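Local structure of succinate-semialdehyde dehydrogenase (Synechococcus sp., 4ITA) at residues 301-306 with 343-348; 183-188 with 193-198. The protein probably oxidises succinic semialdehyde to succinate with a nicotinamide cofactor, and is seen here holding NADPH in the pocket of an aldehyde dehydrogenase fold. All blocks are in the same frame, centred on the assembly; numbering follows the deposited sequence.

Overall arrangement
Both contacts are buried and apolar but lie in different parts of the fold, with centres about 34 Å apart and nearest atoms about 19 Å apart. They share no helix or strand. Contact 1 packs the loop before helix 309-325 against the approach to strand 346-349, in the lobe of the seven-stranded sheet. A water joins its backbones. Contact 2 sits in the Rossmann-like lobe, where strand 182-185 and the turn after it meet the short helix 192-197. It is smaller and rests on methyl groups alone. A salt bridge within its helix, K197 with E193, lies on the side away from the strand. The I187 side chain is about 7 Å from NADPH, that of L306 about 11 Å.

Contact 1: 301-306 with 343-348; sequences TDIGPL and YPPTIL
L306 and Y343 run alongside each other, heading in the same direction. The touch is between CD1 of L306 and CB of Y343, 3.8 Å apart. The Y343 ring takes no part in it. With CG anti to the backbone N (chi1 -161°), the ring is carried away from 301-306. It runs instead among L312, S316 and V319 of helix 309-325 and V366 of strand 366-372. On one face of the ring sits CD of the next residue, P344, 3.5 Å above the plane and shifted toward the rim.

The second pair meets differently. I303 and P345 pass one another, heading in opposite senses, with CG1 of I303 4.0 Å from CG of P345. CG1 of I303 stands beside the backbone N (chi1 -52°), and from there it reaches the proline ring. P345 also touches F288 of helix 274-289.

Between the two pairs the backbones are bridged by one water. It donates to G304 O at 2.8 Å and accepts from Y343 N at 2.9 Å. At the start of the strand, T346 OG1 donates to P344 O over 2.8 Å, from above the carbonyl plane and 42° out of it. The same OG1 is hydrogen-bonded to G333 N.

The contact thus joins a loop of the lobe with the seven-stranded sheet to the lead-in of strand 346-349. Its chemistry is mixed. Hydrocarbon groups do the packing, while the water satisfies a buried carbonyl and a buried N-H that the two backbones do not bond to each other directly.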
ATOM      1  N   THR A 301       4.259  18.464  36.713  1.00 11.46           N
ATOM      2  CA  THR A 301       3.137  18.787  35.835  1.00 11.15           C
ATOM      3  C   THR A 301       2.589  17.558  35.108  1.00 10.38           C
ATOM      4  O   THR A 301       3.351  16.779  34.536  1.00 11.73           O
ATOM      5  CB  THR A 301       3.543  19.863  34.813  1.00 10.73           C
ATOM      6  OG1 THR A 301       3.886  21.062  35.516  1.00 11.76           O
ATOM      7  CG2 THR A 301       2.409  20.152  33.836  1.00 10.46           C
ATOM      8  N   ASP A 302       1.271  17.383  35.146  1.00  9.93           N
ATOM      9  CA  ASP A 302       0.603  16.357  34.343  1.00 10.42           C
ATOM     10  C   ASP A 302       0.155  16.901  32.992  1.00 10.44           C
ATOM     11  O   ASP A 302       0.328  16.255  31.963  1.00 11.67           O
ATOM     12  CB  ASP A 302      -0.636  15.821  35.068  1.00  9.58           C
ATOM     13  CG  ASP A 302      -0.291  15.009  36.294  1.00 11.65           C
ATOM     14  OD1 ASP A 302       0.476  14.036  36.171  1.00 15.46           O
ATOM     15  OD2 ASP A 302      -0.782  15.355  37.388  1.00 11.87           O
ATOM     16  N   ILE A 303      -0.434  18.089  33.014  1.00  9.32           N
ATOM     17  CA  ILE A 303      -1.058  18.676  31.840  1.00  9.09           C
ATOM     18  C   ILE A 303      -0.415  20.026  31.515  1.00  9.90           C
ATOM     19  O   ILE A 303      -0.549  20.978  32.285  1.00 10.22           O
ATOM     20  CB  ILE A 303      -2.574  18.929  32.076  1.00  9.84           C
ATOM     21  CG1 ILE A 303      -3.285  17.667  32.580  1.00 10.77           C
ATOM     22  CG2 ILE A 303      -3.236  19.479  30.817  1.00 11.98           C
ATOM     23  CD1 ILE A 303      -3.309  16.526  31.586  1.00 13.75           C
ATOM     24  N   GLY A 304       0.300  20.096  30.395  1.00  9.84           N
ATOM     25  CA  GLY A 304       0.763  21.369  29.862  1.00  9.19           C
ATOM     26  C   GLY A 304      -0.285  21.977  28.943  1.00  9.28           C
ATOM     27  O   GLY A 304      -1.410  21.487  28.863  1.00 10.37           O
ATOM     28  N   PRO A 305       0.081  23.044  28.227  1.00  9.50           N
ATOM     29  CA  PRO A 305      -0.850  23.673  27.289  1.00  8.20           C
ATOM     30  C   PRO A 305      -1.032  22.797  26.052  1.00  9.11           C
ATOM     31  O   PRO A 305      -0.160  21.979  25.752  1.00  8.85           O
ATOM     32  CB  PRO A 305      -0.113  24.957  26.889  1.00  9.38           C
ATOM     33  CG  PRO A 305       1.343  24.559  26.958  1.00  9.82           C
ATOM     34  CD  PRO A 305       1.435  23.624  28.142  1.00  9.70           C
ATOM     35  N   LEU A 306      -2.142  22.969  25.347  1.00  8.32           N
ATOM     36  CA  LEU A 306      -2.272  22.402  24.012  1.00  8.86           C
ATOM     37  C   LEU A 306      -1.239  23.058  23.099  1.00  8.94           C
ATOM     38  O   LEU A 306      -0.737  24.144  23.395  1.00  9.23           O
ATOM     39  CB  LEU A 306      -3.685  22.618  23.478  1.00  8.58           C
ATOM     40  CG  LEU A 306      -4.781  21.993  24.343  1.00  7.91           C
ATOM     41  CD1 LEU A 306      -6.142  22.311  23.755  1.00 10.84           C
ATOM     42  CD2 LEU A 306      -4.583  20.482  24.471  1.00 12.01           C
ATOM     43  N   TYR A 343      -6.139  24.144  28.245  1.00 10.18           N
ATOM     44  CA  TYR A 343      -7.494  23.604  28.329  1.00  8.94           C
ATOM     45  C   TYR A 343      -7.482  22.483  29.369  1.00  9.92           C
ATOM     46  O   TYR A 343      -6.602  21.624  29.343  1.00 10.63           O
ATOM     47  CB  TYR A 343      -7.949  23.072  26.967  1.00  9.98           C
ATOM     48  CG  TYR A 343      -9.447  22.938  26.861  1.00  8.96           C
ATOM     49  CD1 TYR A 343     -10.221  23.990  26.394  1.00  9.92           C
ATOM     50  CD2 TYR A 343     -10.092  21.774  27.245  1.00  9.95           C
ATOM     51  CE1 TYR A 343     -11.593  23.890  26.308  1.00 10.83           C
ATOM     52  CE2 TYR A 343     -11.471  21.663  27.167  1.00 10.40           C
ATOM     53  CZ  TYR A 343     -12.213  22.723  26.696  1.00  9.81           C
ATOM     54  OH  TYR A 343     -13.581  22.604  26.613  1.00 11.38           O
ATOM     55  N   PRO A 344      -8.439  22.495  30.310  1.00  9.88           N
ATOM     56  CA  PRO A 344      -8.391  21.557  31.436  1.00 10.22           C
ATOM     57  C   PRO A 344      -8.931  20.174  31.087  1.00  8.89           C
ATOM     58  O   PRO A 344      -9.730  20.043  30.156  1.00  8.94           O
ATOM     59  CB  PRO A 344      -9.326  22.216  32.453  1.00 12.67           C
ATOM     60  CG  PRO A 344     -10.356  22.864  31.601  1.00 11.49           C
ATOM     61  CD  PRO A 344      -9.598  23.394  30.402  1.00 11.81           C
ATOM     62  N   PRO A 345      -8.492  19.145  31.824  1.00  9.91           N
ATOM     63  CA  PRO A 345      -9.142  17.833  31.735  1.00  8.96           C
ATOM     64  C   PRO A 345     -10.653  17.989  31.848  1.00  8.26           C
ATOM     65  O   PRO A 345     -11.144  18.687  32.738  1.00  9.48           O
ATOM     66  CB  PRO A 345      -8.578  17.095  32.949  1.00 10.05           C
ATOM     67  CG  PRO A 345      -7.201  17.682  33.109  1.00 10.05           C
ATOM     68  CD  PRO A 345      -7.369  19.143  32.780  1.00 10.34           C
ATOM     69  N   THR A 346     -11.376  17.346  30.940  1.00  7.43           N
ATOM     70  CA  THR A 346     -12.805  17.561  30.797  1.00  8.44           C
ATOM     71  C   THR A 346     -13.503  16.226  30.597  1.00  8.63           C
ATOM     72  O   THR A 346     -12.973  15.335  29.935  1.00  8.27           O
ATOM     73  CB  THR A 346     -13.090  18.482  29.590  1.00  8.93           C
ATOM     74  OG1 THR A 346     -12.510  19.769  29.820  1.00  9.91           O
ATOM     75  CG2 THR A 346     -14.588  18.651  29.338  1.00  9.64           C
ATOM     76  N   ILE A 347     -14.693  16.088  31.178  1.00  7.63           N
ATOM     77  CA  ILE A 347     -15.507  14.899  30.974  1.00  8.37           C
ATOM     78  C   ILE A 347     -16.900  15.318  30.544  1.00  9.12           C
ATOM     79  O   ILE A 347     -17.535  16.140  31.218  1.00  9.96           O
ATOM     80  CB  ILE A 347     -15.594  14.033  32.249  1.00  8.19           C
ATOM     81  CG1 ILE A 347     -14.198  13.560  32.681  1.00  8.70           C
ATOM     82  CG2 ILE A 347     -16.547  12.853  32.034  1.00  9.10           C
ATOM     83  CD1 ILE A 347     -14.164  12.917  34.063  1.00  9.79           C
ATOM     84  N   LEU A 348     -17.349  14.776  29.412  1.00  8.25           N
ATOM     85  CA  LEU A 348     -18.691  15.017  28.884  1.00  8.29           C
ATOM     86  C   LEU A 348     -19.522  13.748  28.977  1.00  9.30           C
ATOM     87  O   LEU A 348     -19.053  12.648  28.649  1.00 10.29           O
ATOM     88  CB  LEU A 348     -18.630  15.468  27.421  1.00 11.26           C
ATOM     89  CG  LEU A 348     -17.790  16.703  27.080  1.00 10.24           C
ATOM     90  CD1 LEU A 348     -17.778  16.945  25.577  1.00 15.03           C
ATOM     91  CD2 LEU A 348     -18.281  17.934  27.829  1.00 17.50           C
TER
HETATM   92  O   HOH W   1      -4.053  22.182  28.287  1.00 11.71           O

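Contact 2: 183-188 with 193-198; sequences QTLLIG and EQVIKD. With EDO (1,2-ethanediol), chain N.
The salt bridge from K197 NZ to E193 OE2, 2.8 Å long, is the shortest polar bond here. It joins neighbouring turns of helix 192-197, on the side away from 183-188. OE2 receives the lysine on its anti lone pair, away from the other carboxylate oxygen.

The contact itself is apolar and centres on one methyl group. CG2 of V195 is met by CD1 of L185 and CD1 of I187, each at 4.2 Å. I187 is extended beyond CG1 (chi2 176°), which brings CD1 to the valine. L185 and I187 both turn toward the helix, while L186 between them is the centre of an inverse gamma turn. The turn is closed by a weak bond from I187 N to L185 O, 2.9 Å.

With CG anti to the backbone N (chi1 176°) and the chain extended beyond it, the Q194 amide is carried well out from the helix backbone. There OE1 takes a weak hydrogen bond from O1 of a 1,2-ethanediol, 3.2 Å away, probably a relic of crystallisation. NE2 bonds to P24 O at the start of helix 24-41. With an alanine here, the carbonyl of P24 would probably be left without this donor, and one polar tie between the two helices would go.

Strand 182-185, helix 192-197 and strand 201-207 form a beta-alpha-beta crossover in the Rossmann-like lobe, with strands 152-156 and 115-129 between the two in the sheet. V154 of strand 152-156 touches both L185 and V195. On another side of the short helix, I196 packs on L216 and L219 of helix 210-222.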
ATOM      1  N   GLN A 183      17.225  14.426   5.028  1.00  5.79           N
ATOM      2  CA  GLN A 183      17.191  15.882   4.981  1.00  5.80           C
ATOM      3  C   GLN A 183      15.870  16.408   5.482  1.00  6.35           C
ATOM      4  O   GLN A 183      14.808  15.997   5.015  1.00  7.35           O
ATOM      5  CB  GLN A 183      17.432  16.405   3.560  1.00  7.41           C
ATOM      6  CG  GLN A 183      18.822  16.110   2.999  1.00  7.87           C
ATOM      7  CD  GLN A 183      18.963  16.599   1.568  1.00  7.91           C
ATOM      8  OE1 GLN A 183      19.471  17.696   1.309  1.00  9.76           O
ATOM      9  NE2 GLN A 183      18.488  15.796   0.630  1.00  7.23           N
ATOM     10  N   THR A 184      15.948  17.338   6.420  1.00  5.71           N
ATOM     11  CA  THR A 184      14.793  18.096   6.866  1.00  5.59           C
ATOM     12  C   THR A 184      14.497  19.232   5.902  1.00  5.96           C
ATOM     13  O   THR A 184      15.382  20.022   5.563  1.00  7.35           O
ATOM     14  CB  THR A 184      15.057  18.645   8.260  1.00  6.57           C
ATOM     15  OG1 THR A 184      14.971  17.557   9.185  1.00  7.42           O
ATOM     16  CG2 THR A 184      14.045  19.729   8.641  1.00  7.21           C
ATOM     17  N   LEU A 185      13.255  19.285   5.436  1.00  5.50           N
ATOM     18  CA  LEU A 185      12.795  20.361   4.562  1.00  5.53           C
ATOM     19  C   LEU A 185      11.955  21.324   5.367  1.00  5.62           C
ATOM     20  O   LEU A 185      10.848  20.982   5.801  1.00  6.45           O
ATOM     21  CB  LEU A 185      11.966  19.808   3.397  1.00  7.18           C
ATOM     22  CG  LEU A 185      12.584  18.671   2.580  1.00  6.94           C
ATOM     23  CD1 LEU A 185      11.637  18.263   1.462  1.00  8.98           C
ATOM     24  CD2 LEU A 185      13.938  19.065   2.008  1.00  9.59           C
ATOM     25  N   LEU A 186      12.468  22.535   5.571  1.00  7.20           N
ATOM     26  CA  LEU A 186      11.685  23.581   6.226  1.00  7.66           C
ATOM     27  C   LEU A 186      10.745  24.174   5.191  1.00  6.92           C
ATOM     28  O   LEU A 186      11.061  25.170   4.544  1.00  8.17           O
ATOM     29  CB  LEU A 186      12.594  24.652   6.836  1.00 10.89           C
ATOM     30  CG  LEU A 186      13.472  24.175   8.000  1.00  9.97           C
ATOM     31  CD1 LEU A 186      14.232  25.371   8.595  1.00 13.91           C
ATOM     32  CD2 LEU A 186      12.666  23.453   9.069  1.00 12.45           C
ATOM     33  N   ILE A 187       9.605  23.517   5.005  1.00  7.10           N
ATOM     34  CA  ILE A 187       8.635  23.914   3.992  1.00  7.30           C
ATOM     35  C   ILE A 187       7.221  23.802   4.529  1.00  8.01           C
ATOM     36  O   ILE A 187       6.963  23.035   5.466  1.00  7.94           O
ATOM     37  CB  ILE A 187       8.763  23.064   2.699  1.00  6.23           C
ATOM     38  CG1 ILE A 187       8.434  21.583   2.956  1.00  6.52           C
ATOM     39  CG2 ILE A 187      10.145  23.243   2.064  1.00  7.48           C
ATOM     40  CD1 ILE A 187       8.458  20.713   1.697  1.00  6.64           C
ATOM     41  N   GLY A 188       6.315  24.567   3.934  1.00  6.93           N
ATOM     42  CA  GLY A 188       4.920  24.552   4.330  1.00  7.84           C
ATOM     43  C   GLY A 188       4.128  23.498   3.587  1.00  7.91           C
ATOM     44  O   GLY A 188       4.622  22.854   2.654  1.00  7.07           O
ATOM     45  N   GLU A 193       3.399  19.313  -2.653  1.00  6.39           N
ATOM     46  CA  GLU A 193       3.037  18.833  -3.983  1.00  6.91           C
ATOM     47  C   GLU A 193       4.256  18.734  -4.916  1.00  6.54           C
ATOM     48  O   GLU A 193       4.405  17.751  -5.649  1.00  7.19           O
ATOM     49  CB  GLU A 193       1.930  19.713  -4.586  1.00  7.29           C
ATOM     50  CG  GLU A 193       1.555  19.360  -6.024  1.00  7.59           C
ATOM     51  CD  GLU A 193       0.298  20.067  -6.508  1.00  9.55           C
ATOM     52  OE1 GLU A 193      -0.427  20.655  -5.684  1.00 10.26           O
ATOM     53  OE2 GLU A 193       0.039  20.004  -7.718  1.00 15.06           O
ATOM     54  N   GLN A 194       5.128  19.743  -4.892  1.00  6.39           N
ATOM     55  CA  GLN A 194       6.348  19.687  -5.699  1.00  6.78           C
ATOM     56  C   GLN A 194       7.158  18.431  -5.395  1.00  6.67           C
ATOM     57  O   GLN A 194       7.675  17.771  -6.297  1.00  6.71           O
ATOM     58  CB  GLN A 194       7.228  20.911  -5.441  1.00  6.73           C
ATOM     59  CG  GLN A 194       8.560  20.853  -6.182  1.00  8.11           C
ATOM     60  CD  GLN A 194       9.506  21.967  -5.799  1.00  7.82           C
ATOM     61  OE1 GLN A 194       9.126  22.908  -5.107  1.00  9.25           O
ATOM     62  NE2 GLN A 194      10.755  21.853  -6.231  1.00  8.51           N
ATOM     63  N   VAL A 195       7.262  18.096  -4.114  1.00  6.24           N
ATOM     64  CA  VAL A 195       8.040  16.934  -3.705  1.00  6.63           C
ATOM     65  C   VAL A 195       7.403  15.637  -4.224  1.00  6.73           C
ATOM     66  O   VAL A 195       8.076  14.806  -4.832  1.00  6.77           O
ATOM     67  CB  VAL A 195       8.230  16.900  -2.190  1.00  5.57           C
ATOM     68  CG1 VAL A 195       9.143  15.745  -1.811  1.00  7.49           C
ATOM     69  CG2 VAL A 195       8.845  18.208  -1.712  1.00  7.99           C
ATOM     70  N   ILE A 196       6.102  15.478  -4.010  1.00  6.37           N
ATOM     71  CA  ILE A 196       5.404  14.280  -4.485  1.00  7.86           C
ATOM     72  C   ILE A 196       5.499  14.112  -6.003  1.00  7.25           C
ATOM     73  O   ILE A 196       5.612  12.987  -6.511  1.00  8.10           O
ATOM     74  CB  ILE A 196       3.912  14.308  -4.076  1.00  9.46           C
ATOM     75  CG1 ILE A 196       3.773  14.298  -2.555  1.00 10.58           C
ATOM     76  CG2 ILE A 196       3.142  13.140  -4.710  1.00 12.91           C
ATOM     77  CD1 ILE A 196       2.378  14.619  -2.072  1.00 12.47           C
ATOM     78  N   LYS A 197       5.461  15.231  -6.727  1.00  6.18           N
ATOM     79  CA  LYS A 197       5.493  15.187  -8.187  1.00  8.19           C
ATOM     80  C   LYS A 197       6.896  15.045  -8.764  1.00  7.16           C
ATOM     81  O   LYS A 197       7.051  14.834  -9.971  1.00  8.54           O
ATOM     82  CB  LYS A 197       4.824  16.434  -8.783  1.00  7.31           C
ATOM     83  CG  LYS A 197       3.311  16.387  -8.695  1.00  9.46           C
ATOM     84  CD  LYS A 197       2.670  17.603  -9.335  1.00 12.57           C
ATOM     85  CE  LYS A 197       1.178  17.394  -9.503  1.00 15.88           C
ATOM     86  NZ  LYS A 197       0.521  18.612 -10.052  1.00 18.68           N
ATOM     87  N   ASP A 198       7.925  15.155  -7.926  1.00  6.95           N
ATOM     88  CA  ASP A 198       9.290  15.057  -8.434  1.00  8.13           C
ATOM     89  C   ASP A 198       9.579  13.611  -8.822  1.00  8.54           C
ATOM     90  O   ASP A 198       9.313  12.700  -8.046  1.00  7.65           O
ATOM     91  CB  ASP A 198      10.290  15.533  -7.391  1.00  7.61           C
ATOM     92  CG  ASP A 198      11.693  15.632  -7.952  1.00 10.17           C
ATOM     93  OD1 ASP A 198      12.382  14.596  -8.029  1.00  9.72           O
ATOM     94  OD2 ASP A 198      12.095  16.751  -8.336  1.00 11.39           O
TER
HETATM   95  C1  EDO N 512       6.327  24.920  -6.731  1.00 15.16           C
HETATM   96  O1  EDO N 512       7.202  24.044  -7.441  1.00 26.79           O
HETATM   97  C2  EDO N 512       4.894  24.616  -7.154  1.00 15.09           C
HETATM   98  O2  EDO N 512       4.501  23.283  -6.776  1.00 14.33           O